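Local coordinates for inactive glucansucrase (Lactobacillus reuteri, PDB 5JBD), which is an inactive glucansucrase of glycosyl hydrolase family 70, built round a TIM-type barrel and carrying a calcium ion, at residues 84-89 / 876-881; 563-568 / 616-621; 653-658 / 687-692. All blocks are in the same frame, centred on the assembly; numbering follows the deposited sequence.

Contact 1 of 3, residues 84-89 / 876-881; sequences MYIWPS and LLPTAI. With SO4 (sulfate ion), chain F.
Ile86 and Pro878 make the apolar centre of this contact. CG2 of Ile86 lies 3.6 Å from CB of Pro878. CD1 of Ile86 reaches the same ring at its CG. Both branches can meet the ring because CG1 of Ile86 sits between the backbone N and the carbonyl carbon (chi1 60°), while CG2 is anti to the carbonyl carbon. Ala880 adds its methyl group: its CB is 3.4 Å from Tyr85 O and 4.1 Å from Ile86 CG2. Ile881 meets Tyr85 through CG2, which is 4.0 Å from Tyr85 CB. No hydrogen bond crosses between the segments; apart from Tyr85 O, apolar carbons do the touching.

The segment 876-881 is shaped by a short 3-10 turn at 879-880. Ile881 N donates to Pro878 O across the turn, and a backbone bond ties Ile881 to Ala38. Thr879 N instead turns to a sulfate ion, probably from the crystallisation liquor, and donates to its O2 at 3.2 Å. Ala858 N binds the same ion.

The contact joins two loops far apart in the chain. Residues 84-89 lie between strand 80-81 and helix 90-101; Ser89, at the N-cap, accepts from Val92 N through OG. Helix 126-147 packs against this loop, and its Arg137 bonds to Met84 O.

Contact 2 of 3, residues 563-568 / 616-621; sequences QQYRNL and WVPVIS
Arg566 and Val617 form the hydrogen-bonded pair of this antiparallel strand contact. Arg566 N donates to Val617 O at 2.7 Å. Val617 N returns a longer bond of 3.2 Å to Arg566 O. Val619 N then bonds to Gln564 O with an almost straight N-H...O angle of 179°.

Two waters extend this network. One donates to both Gln564 O and Val619 O and accepts from Gln563 NE2, so Gln564 O receives two bonds. Gln563 NE2 also bonds to Arg533 O, and its OE1 is satisfied by His560 ND1. The second water donates to Pro618 O and accepts from Arg566 NE at 3.3 Å, at the edge of the guanidinium and in its plane.

Trp616 and Asn567 share one face of the sheet. CG of Trp616 is anti to the carbonyl carbon (chi1 -63°), which brings the indole against Asn567. CA of Asn567 lies over one face of the indole, and Asn567 CB is 3.4 Å from Trp616 CZ3. The Asn567 amide is turned only 25° from the indole plane. Its ND2 is held outside the contact by Asp570 OD2 and Pro586 O. Tyr565 runs beside Pro618, with its CE2 3.6 Å from Pro618 CD.

The two strands are neighbours in a branched antiparallel sheet, distinct from the parallel sheet of the barrel. Strand 564-571 also pairs with strand 588-590, and strand 612-618 with strand 537-542. Helix 483-496 lies against Leu568 through Ala492 and against Val617 and Pro618 through Phe496. Leu597 and Val599 of strand 596-605 touch Trp616.

Contact 3 of 3, residues 653-658 / 687-692; sequences YEDFSL and TDFWMA
Glu654 lies flat along Trp690. Its CG stands over the indole, 3.7 Å from the centroid of the six-membered ring in a CH-pi contact, and the carboxylate is only 10° from the ring plane. The extended Glu654 chain, with CG anti to the backbone N (chi1 180°), carries the carboxylate along the ring. Glu654 OE2 accepts from His392 ND1, while Trp690 NE1 donates to Asp747 OD2. Phe656 turns an edge toward the indole face, offset, with the planes at 83°. Its own face takes the Ala692 methyl.

Glu654 and Trp690 lie on neighbouring parallel strands, 652-654 and 688-691, in the eight-stranded parallel sheet of the TIM-type barrel; Phe656 and Ala692 follow them. Trp690 N donates to Tyr653 O at 2.9 Å, and Asp655 N to Trp690 O.

Tyr653 and Phe689 project from the other face of the sheet. Their rings meet obliquely. Asp655 CB packs 3.4 Å from Phe689 CE1, and Asp655 OD1 takes a weak bond from Ala692 N. Ile674 of helix 670-676 packs on both Asp655 and Phe689.

The contact is looser where strand 688-691 begins. The Asp688 side chain turns off to Gln745 and His650, and Tyr653 N bonds to Asp688 O. All the touching residues are buried; Thr687, just beyond them, is partly exposed.

All three contacts belong to the glycosyl hydrolase family 70 part of the chain, but none touches another. Contact 3 is nearest the chain centre, in the parallel sheet of the barrel. Contacts 1 and 2 lie on opposite sides of that centre, with their own centres about 84 Å apart. Contact 2 belongs to a separate antiparallel sheet, and its centre is about 31 Å from that of contact 3. Contact 1 is about 55 Å from contact 3, between centres. Along the chain, 84-89 comes first, then both segments of contact 2, both of contact 3, and finally 876-881. Contact 1 thus joins an early segment of the chain to one close to its modelled end, at one end of an elongated molecule.

Contact 1 of 3, residues 84-89 / 876-881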
loop_
_atom_site.group_PDB
_atom_site.type_symbol
_atom_site.label_atom_id
_atom_site.label_comp_id
_atom_site.label_asym_id
_atom_site.label_seq_id
_atom_site.Cartn_x
_atom_site.Cartn_y
_atom_site.Cartn_z
ATOM N N MET A 84 25.574 -13.627 27.904
ATOM C CA MET A 84 26.517 -13.723 29.034
ATOM C C MET A 84 27.347 -15.015 29.025
ATOM O O MET A 84 28.394 -15.067 29.694
ATOM C CB MET A 84 25.769 -13.682 30.378
ATOM C CG MET A 84 25.379 -12.301 30.834
ATOM S SD MET A 84 24.281 -12.394 32.248
ATOM C CE MET A 84 25.391 -12.940 33.546
ATOM N N TYR A 85 26.840 -16.051 28.338
ATOM C CA TYR A 85 27.410 -17.410 28.361
ATOM C C TYR A 85 27.869 -17.961 27.009
ATOM O O TYR A 85 28.790 -18.782 26.983
ATOM C CB TYR A 85 26.378 -18.397 28.918
ATOM C CG TYR A 85 25.925 -18.113 30.333
ATOM C CD1 TYR A 85 26.586 -18.657 31.432
ATOM C CD2 TYR A 85 24.809 -17.320 30.571
ATOM C CE1 TYR A 85 26.144 -18.405 32.726
ATOM C CE2 TYR A 85 24.361 -17.058 31.864
ATOM C CZ TYR A 85 25.029 -17.605 32.937
ATOM O OH TYR A 85 24.612 -17.338 34.225
ATOM N N ILE A 86 27.204 -17.576 25.906
ATOM C CA ILE A 86 27.518 -18.092 24.568
ATOM C C ILE A 86 27.600 -16.980 23.529
ATOM O O ILE A 86 26.940 -15.943 23.655
ATOM C CB ILE A 86 26.496 -19.152 24.085
ATOM C CG1 ILE A 86 25.070 -18.586 24.005
ATOM C CG2 ILE A 86 26.510 -20.359 25.010
ATOM C CD1 ILE A 86 24.091 -19.515 23.325
ATOM N N TRP A 87 28.413 -17.218 22.496
ATOM C CA TRP A 87 28.666 -16.250 21.415
ATOM C C TRP A 87 28.871 -16.999 20.094
ATOM O O TRP A 87 29.292 -18.153 20.104
ATOM C CB TRP A 87 29.905 -15.399 21.724
ATOM C CG TRP A 87 29.836 -14.786 23.083
ATOM C CD1 TRP A 87 29.298 -13.587 23.402
ATOM C CD2 TRP A 87 30.277 -15.370 24.311
ATOM N NE1 TRP A 87 29.386 -13.369 24.748
ATOM C CE2 TRP A 87 29.983 -14.450 25.336
ATOM C CE3 TRP A 87 30.886 -16.582 24.643
ATOM C CZ2 TRP A 87 30.275 -14.699 26.679
ATOM C CZ3 TRP A 87 31.190 -16.835 25.981
ATOM C CH2 TRP A 87 30.885 -15.892 26.985
ATOM N N PRO A 88 28.557 -16.351 18.955
ATOM C CA PRO A 88 28.828 -16.971 17.651
ATOM C C PRO A 88 30.312 -17.178 17.334
ATOM O O PRO A 88 30.628 -18.009 16.482
ATOM C CB PRO A 88 28.201 -15.997 16.647
ATOM C CG PRO A 88 28.069 -14.701 17.372
ATOM C CD PRO A 88 27.910 -15.033 18.825
ATOM N N SER A 89 31.203 -16.441 18.002
ATOM C CA SER A 89 32.646 -16.563 17.769
ATOM C C SER A 89 33.466 -15.973 18.902
ATOM O O SER A 89 32.942 -15.242 19.750
ATOM C CB SER A 89 33.019 -15.830 16.474
ATOM O OG SER A 89 32.778 -14.434 16.605
ATOM N N LEU A 876 20.687 -30.701 21.337
ATOM C CA LEU A 876 22.105 -30.387 21.163
ATOM C C LEU A 876 22.321 -28.934 21.577
ATOM O O LEU A 876 21.859 -28.030 20.877
ATOM C CB LEU A 876 22.512 -30.598 19.694
ATOM C CG LEU A 876 23.968 -30.297 19.305
ATOM C CD1 LEU A 876 24.925 -31.249 20.013
ATOM C CD2 LEU A 876 24.159 -30.344 17.790
ATOM N N LEU A 877 23.003 -28.715 22.705
ATOM C CA LEU A 877 23.183 -27.366 23.264
ATOM C C LEU A 877 24.658 -26.993 23.421
ATOM O O LEU A 877 25.517 -27.872 23.565
ATOM C CB LEU A 877 22.489 -27.253 24.618
ATOM C CG LEU A 877 20.976 -27.512 24.627
ATOM C CD1 LEU A 877 20.459 -27.479 26.049
ATOM C CD2 LEU A 877 20.217 -26.517 23.760
ATOM N N PRO A 878 24.966 -25.681 23.410
ATOM C CA PRO A 878 26.347 -25.252 23.664
ATOM C C PRO A 878 26.891 -25.780 24.985
ATOM O O PRO A 878 26.154 -25.881 25.976
ATOM C CB PRO A 878 26.247 -23.725 23.698
ATOM C CG PRO A 878 25.050 -23.416 22.868
ATOM C CD PRO A 878 24.083 -24.534 23.133
ATOM N N THR A 879 28.172 -26.124 24.985
ATOM C CA THR A 879 28.825 -26.694 26.158
ATOM C C THR A 879 28.772 -25.798 27.416
ATOM O O THR A 879 28.709 -26.302 28.536
ATOM C CB THR A 879 30.285 -27.054 25.813
ATOM O OG1 THR A 879 30.884 -27.745 26.917
ATOM C CG2 THR A 879 31.139 -25.817 25.454
ATOM N N ALA A 880 28.777 -24.480 27.226
ATOM C CA ALA A 880 28.699 -23.533 28.345
ATOM C C ALA A 880 27.431 -23.664 29.215
ATOM O O ALA A 880 27.452 -23.296 30.392
ATOM C CB ALA A 880 28.847 -22.099 27.835
ATOM N N ILE A 881 26.346 -24.191 28.644
ATOM C CA ILE A 881 25.058 -24.323 29.346
ATOM C C ILE A 881 24.497 -25.753 29.421
ATOM O O ILE A 881 23.307 -25.916 29.648
ATOM C CB ILE A 881 23.988 -23.376 28.717
ATOM C CG1 ILE A 881 23.606 -23.795 27.283
ATOM C CG2 ILE A 881 24.495 -21.938 28.720
ATOM C CD1 ILE A 881 22.415 -23.041 26.715
HETATM S S SO4 F . 30.285 -25.269 21.738
HETATM O O1 SO4 F . 31.596 -24.765 22.206
HETATM O O2 SO4 F . 29.944 -26.545 22.408
HETATM O O3 SO4 F . 30.353 -25.510 20.282
HETATM O O4 SO4 F . 29.236 -24.273 22.038
#

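Contact 2 of 3, residues 563-568 / 616-621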
loop_
_atom_site.group_PDB
_atom_site.type_symbol
_atom_site.label_atom_id
_atom_site.label_comp_id
_atom_site.label_asym_id
_atom_site.label_seq_id
_atom_site.Cartn_x
_atom_site.Cartn_y
_atom_site.Cartn_z
ATOM N N GLN A 563 -26.469 28.693 -30.644
ATOM C CA GLN A 563 -26.697 28.315 -29.256
ATOM C C GLN A 563 -25.847 29.103 -28.279
ATOM O O GLN A 563 -24.661 29.325 -28.516
ATOM C CB GLN A 563 -26.444 26.820 -29.073
ATOM C CG GLN A 563 -26.840 26.337 -27.684
ATOM C CD GLN A 563 -26.889 24.833 -27.548
ATOM O OE1 GLN A 563 -26.524 24.086 -28.457
ATOM N NE2 GLN A 563 -27.341 24.376 -26.379
ATOM N N GLN A 564 -26.468 29.487 -27.160
ATOM C CA GLN A 564 -25.804 30.243 -26.098
ATOM C C GLN A 564 -25.028 29.325 -25.166
ATOM O O GLN A 564 -25.562 28.312 -24.709
ATOM C CB GLN A 564 -26.837 31.001 -25.273
ATOM C CG GLN A 564 -27.674 31.957 -26.101
ATOM C CD GLN A 564 -28.470 32.913 -25.249
ATOM O OE1 GLN A 564 -28.788 32.632 -24.091
ATOM N NE2 GLN A 564 -28.757 34.073 -25.804
ATOM N N TYR A 565 -23.776 29.692 -24.893
ATOM C CA TYR A 565 -22.893 28.965 -23.973
ATOM C C TYR A 565 -22.469 29.864 -22.822
ATOM O O TYR A 565 -22.185 31.051 -23.018
ATOM C CB TYR A 565 -21.673 28.413 -24.730
ATOM C CG TYR A 565 -22.023 27.155 -25.461
ATOM C CD1 TYR A 565 -22.652 27.200 -26.690
ATOM C CD2 TYR A 565 -21.818 25.910 -24.862
ATOM C CE1 TYR A 565 -23.018 26.048 -27.344
ATOM C CE2 TYR A 565 -22.184 24.743 -25.500
ATOM C CZ TYR A 565 -22.783 24.815 -26.736
ATOM O OH TYR A 565 -23.136 23.669 -27.377
ATOM N N ARG A 566 -22.442 29.294 -21.624
ATOM C CA ARG A 566 -22.026 30.000 -20.432
ATOM C C ARG A 566 -20.535 29.800 -20.191
ATOM O O ARG A 566 -20.014 28.690 -20.325
ATOM C CB ARG A 566 -22.817 29.485 -19.210
ATOM C CG ARG A 566 -22.507 30.248 -17.928
ATOM C CD ARG A 566 -23.551 30.004 -16.847
ATOM N NE ARG A 566 -23.447 28.670 -16.236
ATOM C CZ ARG A 566 -22.791 28.366 -15.106
ATOM N NH1 ARG A 566 -22.118 29.283 -14.404
ATOM N NH2 ARG A 566 -22.806 27.110 -14.660
ATOM N N ASN A 567 -19.880 30.875 -19.779
ATOM C CA ASN A 567 -18.468 30.877 -19.428
ATOM C C ASN A 567 -18.320 30.298 -18.019
ATOM O O ASN A 567 -18.306 31.031 -17.021
ATOM C CB ASN A 567 -17.943 32.322 -19.486
ATOM C CG ASN A 567 -16.434 32.414 -19.407
ATOM O OD1 ASN A 567 -15.753 31.453 -19.096
ATOM N ND2 ASN A 567 -15.903 33.608 -19.697
ATOM N N LEU A 568 -18.201 28.978 -17.940
ATOM C CA LEU A 568 -18.125 28.292 -16.644
ATOM C C LEU A 568 -16.852 28.625 -15.874
ATOM O O LEU A 568 -16.906 28.936 -14.678
ATOM C CB LEU A 568 -18.205 26.780 -16.826
ATOM C CG LEU A 568 -18.378 25.967 -15.529
ATOM C CD1 LEU A 568 -19.833 25.981 -15.099
ATOM C CD2 LEU A 568 -17.914 24.541 -15.738
ATOM N N TRP A 616 -16.634 25.867 -21.276
ATOM C CA TRP A 616 -17.938 26.364 -21.763
ATOM C C TRP A 616 -18.991 25.274 -21.703
ATOM O O TRP A 616 -18.723 24.139 -22.115
ATOM C CB TRP A 616 -17.825 26.859 -23.217
ATOM C CG TRP A 616 -16.881 28.021 -23.328
ATOM C CD1 TRP A 616 -15.546 27.970 -23.550
ATOM C CD2 TRP A 616 -17.206 29.397 -23.141
ATOM N NE1 TRP A 616 -15.010 29.235 -23.539
ATOM C CE2 TRP A 616 -16.012 30.133 -23.288
ATOM C CE3 TRP A 616 -18.401 30.086 -22.861
ATOM C CZ2 TRP A 616 -15.968 31.526 -23.168
ATOM C CZ3 TRP A 616 -18.358 31.480 -22.744
ATOM C CH2 TRP A 616 -17.145 32.180 -22.890
ATOM N N VAL A 617 -20.184 25.622 -21.214
ATOM C CA VAL A 617 -21.333 24.701 -21.187
ATOM C C VAL A 617 -22.612 25.387 -21.665
ATOM O O VAL A 617 -22.737 26.602 -21.536
ATOM C CB VAL A 617 -21.581 24.097 -19.775
ATOM C CG1 VAL A 617 -20.396 23.245 -19.352
ATOM C CG2 VAL A 617 -21.878 25.166 -18.732
ATOM N N PRO A 618 -23.569 24.615 -22.194
ATOM C CA PRO A 618 -24.837 25.234 -22.591
ATOM C C PRO A 618 -25.561 25.994 -21.467
ATOM O O PRO A 618 -25.535 25.577 -20.313
ATOM C CB PRO A 618 -25.684 24.038 -23.054
ATOM C CG PRO A 618 -24.677 23.015 -23.494
ATOM C CD PRO A 618 -23.518 23.184 -22.561
ATOM N N VAL A 619 -26.172 27.118 -21.825
ATOM C CA VAL A 619 -27.104 27.834 -20.955
ATOM C C VAL A 619 -28.334 26.932 -20.785
ATOM O O VAL A 619 -28.864 26.439 -21.777
ATOM C CB VAL A 619 -27.545 29.181 -21.594
ATOM C CG1 VAL A 619 -28.698 29.818 -20.814
ATOM C CG2 VAL A 619 -26.367 30.154 -21.684
ATOM N N ILE A 620 -28.769 26.724 -19.545
ATOM C CA ILE A 620 -29.966 25.924 -19.237
ATOM C C ILE A 620 -30.810 26.539 -18.121
ATOM O O ILE A 620 -30.340 27.411 -17.382
ATOM C CB ILE A 620 -29.595 24.492 -18.796
ATOM C CG1 ILE A 620 -28.649 24.515 -17.583
ATOM C CG2 ILE A 620 -28.961 23.740 -19.947
ATOM C CD1 ILE A 620 -28.504 23.173 -16.891
ATOM N N SER A 621 -32.063 26.087 -18.045
ATOM C CA SER A 621 -32.984 26.406 -16.972
ATOM C C SER A 621 -33.029 25.200 -16.016
ATOM O O SER A 621 -33.254 24.041 -16.434
ATOM C CB SER A 621 -34.371 26.653 -17.556
ATOM O OG SER A 621 -35.369 26.770 -16.574
HETATM O O HOH W 1 -28.028 26.592 -24.582
HETATM O O HOH W 2 -25.387 26.478 -17.663
#

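Contact 3 of 3, residues 653-658 / 687-692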
loop_
_atom_site.group_PDB
_atom_site.type_symbol
_atom_site.label_atom_id
_atom_site.label_comp_id
_atom_site.label_asym_id
_atom_site.label_seq_id
_atom_site.Cartn_x
_atom_site.Cartn_y
_atom_site.Cartn_z
ATOM N N TYR A 653 -14.339 8.614 -5.806
ATOM C CA TYR A 653 -13.695 9.550 -4.866
ATOM C C TYR A 653 -12.802 8.785 -3.891
ATOM O O TYR A 653 -13.289 7.896 -3.185
ATOM C CB TYR A 653 -14.764 10.321 -4.108
ATOM C CG TYR A 653 -14.245 11.349 -3.127
ATOM C CD1 TYR A 653 -13.525 12.458 -3.567
ATOM C CD2 TYR A 653 -14.501 11.237 -1.760
ATOM C CE1 TYR A 653 -13.069 13.427 -2.675
ATOM C CE2 TYR A 653 -14.032 12.190 -0.852
ATOM C CZ TYR A 653 -13.331 13.291 -1.310
ATOM O OH TYR A 653 -12.880 14.239 -0.418
ATOM N N GLU A 654 -11.500 9.086 -3.900
ATOM C CA GLU A 654 -10.553 8.507 -2.950
ATOM C C GLU A 654 -10.707 9.291 -1.648
ATOM O O GLU A 654 -10.443 10.489 -1.626
ATOM C CB GLU A 654 -9.084 8.580 -3.436
ATOM C CG GLU A 654 -8.124 7.975 -2.411
ATOM C CD GLU A 654 -6.685 7.804 -2.872
ATOM O OE1 GLU A 654 -6.269 8.373 -3.885
ATOM O OE2 GLU A 654 -5.953 7.076 -2.178
ATOM N N ASP A 655 -11.115 8.617 -0.580
ATOM C CA ASP A 655 -11.546 9.318 0.650
ATOM C C ASP A 655 -10.456 9.623 1.680
ATOM O O ASP A 655 -10.764 10.146 2.750
ATOM C CB ASP A 655 -12.711 8.561 1.311
ATOM C CG ASP A 655 -12.272 7.509 2.314
ATOM O OD1 ASP A 655 -11.126 7.000 2.256
ATOM O OD2 ASP A 655 -13.121 7.185 3.182
ATOM N N PHE A 656 -9.204 9.285 1.390
ATOM C CA PHE A 656 -8.155 9.387 2.401
ATOM C C PHE A 656 -6.824 9.848 1.843
ATOM O O PHE A 656 -6.607 9.860 0.615
ATOM C CB PHE A 656 -7.960 8.037 3.097
ATOM C CG PHE A 656 -7.249 6.994 2.267
ATOM C CD1 PHE A 656 -7.925 6.290 1.283
ATOM C CD2 PHE A 656 -5.907 6.691 2.500
ATOM C CE1 PHE A 656 -7.276 5.318 0.524
ATOM C CE2 PHE A 656 -5.253 5.728 1.744
ATOM C CZ PHE A 656 -5.943 5.033 0.757
ATOM N N SER A 657 -5.939 10.198 2.779
ATOM C CA SER A 657 -4.524 10.458 2.518
ATOM C C SER A 657 -3.704 9.642 3.517
ATOM O O SER A 657 -4.144 9.423 4.648
ATOM C CB SER A 657 -4.215 11.958 2.719
ATOM O OG SER A 657 -2.807 12.203 2.813
ATOM N N LEU A 658 -2.496 9.245 3.130
ATOM C CA LEU A 658 -1.553 8.654 4.077
ATOM C C LEU A 658 -1.199 9.616 5.228
ATOM O O LEU A 658 -0.887 9.166 6.336
ATOM C CB LEU A 658 -0.253 8.240 3.365
ATOM C CG LEU A 658 -0.339 7.221 2.231
ATOM C CD1 LEU A 658 1.047 6.916 1.675
ATOM C CD2 LEU A 658 -0.981 5.927 2.706
ATOM N N THR A 687 -20.351 8.976 -7.498
ATOM C CA THR A 687 -21.208 7.791 -7.527
ATOM C C THR A 687 -20.595 6.593 -6.784
ATOM O O THR A 687 -21.328 5.691 -6.364
ATOM C CB THR A 687 -21.501 7.366 -8.981
ATOM O OG1 THR A 687 -20.287 6.954 -9.607
ATOM C CG2 THR A 687 -22.140 8.496 -9.785
ATOM N N ASP A 688 -19.268 6.589 -6.633
ATOM C CA ASP A 688 -18.533 5.458 -6.089
ATOM C C ASP A 688 -17.488 5.956 -5.101
ATOM O O ASP A 688 -16.580 6.707 -5.472
ATOM C CB ASP A 688 -17.890 4.679 -7.233
ATOM C CG ASP A 688 -18.922 3.910 -8.046
ATOM O OD1 ASP A 688 -19.321 2.798 -7.616
ATOM O OD2 ASP A 688 -19.363 4.451 -9.097
ATOM N N PHE A 689 -17.627 5.530 -3.848
ATOM C CA PHE A 689 -16.834 6.055 -2.721
ATOM C C PHE A 689 -15.779 5.028 -2.339
ATOM O O PHE A 689 -16.107 3.951 -1.815
ATOM C CB PHE A 689 -17.780 6.373 -1.556
ATOM C CG PHE A 689 -17.248 7.391 -0.567
ATOM C CD1 PHE A 689 -16.558 6.983 0.558
ATOM C CD2 PHE A 689 -17.475 8.752 -0.749
ATOM C CE1 PHE A 689 -16.079 7.907 1.474
ATOM C CE2 PHE A 689 -17.005 9.688 0.170
ATOM C CZ PHE A 689 -16.306 9.263 1.280
ATOM N N TRP A 690 -14.513 5.342 -2.619
ATOM C CA TRP A 690 -13.385 4.481 -2.286
ATOM C C TRP A 690 -12.964 4.790 -0.846
ATOM O O TRP A 690 -12.459 5.888 -0.535
ATOM C CB TRP A 690 -12.242 4.657 -3.303
ATOM C CG TRP A 690 -10.875 4.147 -2.962
ATOM C CD1 TRP A 690 -10.525 3.263 -1.980
ATOM C CD2 TRP A 690 -9.653 4.510 -3.615
ATOM N NE1 TRP A 690 -9.169 3.054 -1.978
ATOM C CE2 TRP A 690 -8.604 3.809 -2.967
ATOM C CE3 TRP A 690 -9.339 5.359 -4.681
ATOM C CZ2 TRP A 690 -7.259 3.945 -3.345
ATOM C CZ3 TRP A 690 -8.007 5.490 -5.064
ATOM C CH2 TRP A 690 -6.986 4.777 -4.406
ATOM N N MET A 691 -13.168 3.804 0.023
ATOM C CA MET A 691 -12.797 3.905 1.437
ATOM C C MET A 691 -11.425 3.293 1.690
ATOM O O MET A 691 -11.066 2.259 1.122
ATOM C CB MET A 691 -13.847 3.235 2.321
ATOM C CG MET A 691 -15.230 3.831 2.123
ATOM S SD MET A 691 -16.363 3.747 3.523
ATOM C CE MET A 691 -15.535 4.912 4.602
ATOM N N ALA A 692 -10.675 3.951 2.568
ATOM C CA ALA A 692 -9.355 3.498 2.973
ATOM C C ALA A 692 -9.382 2.057 3.462
ATOM O O ALA A 692 -10.412 1.597 3.962
ATOM C CB ALA A 692 -8.816 4.404 4.078
#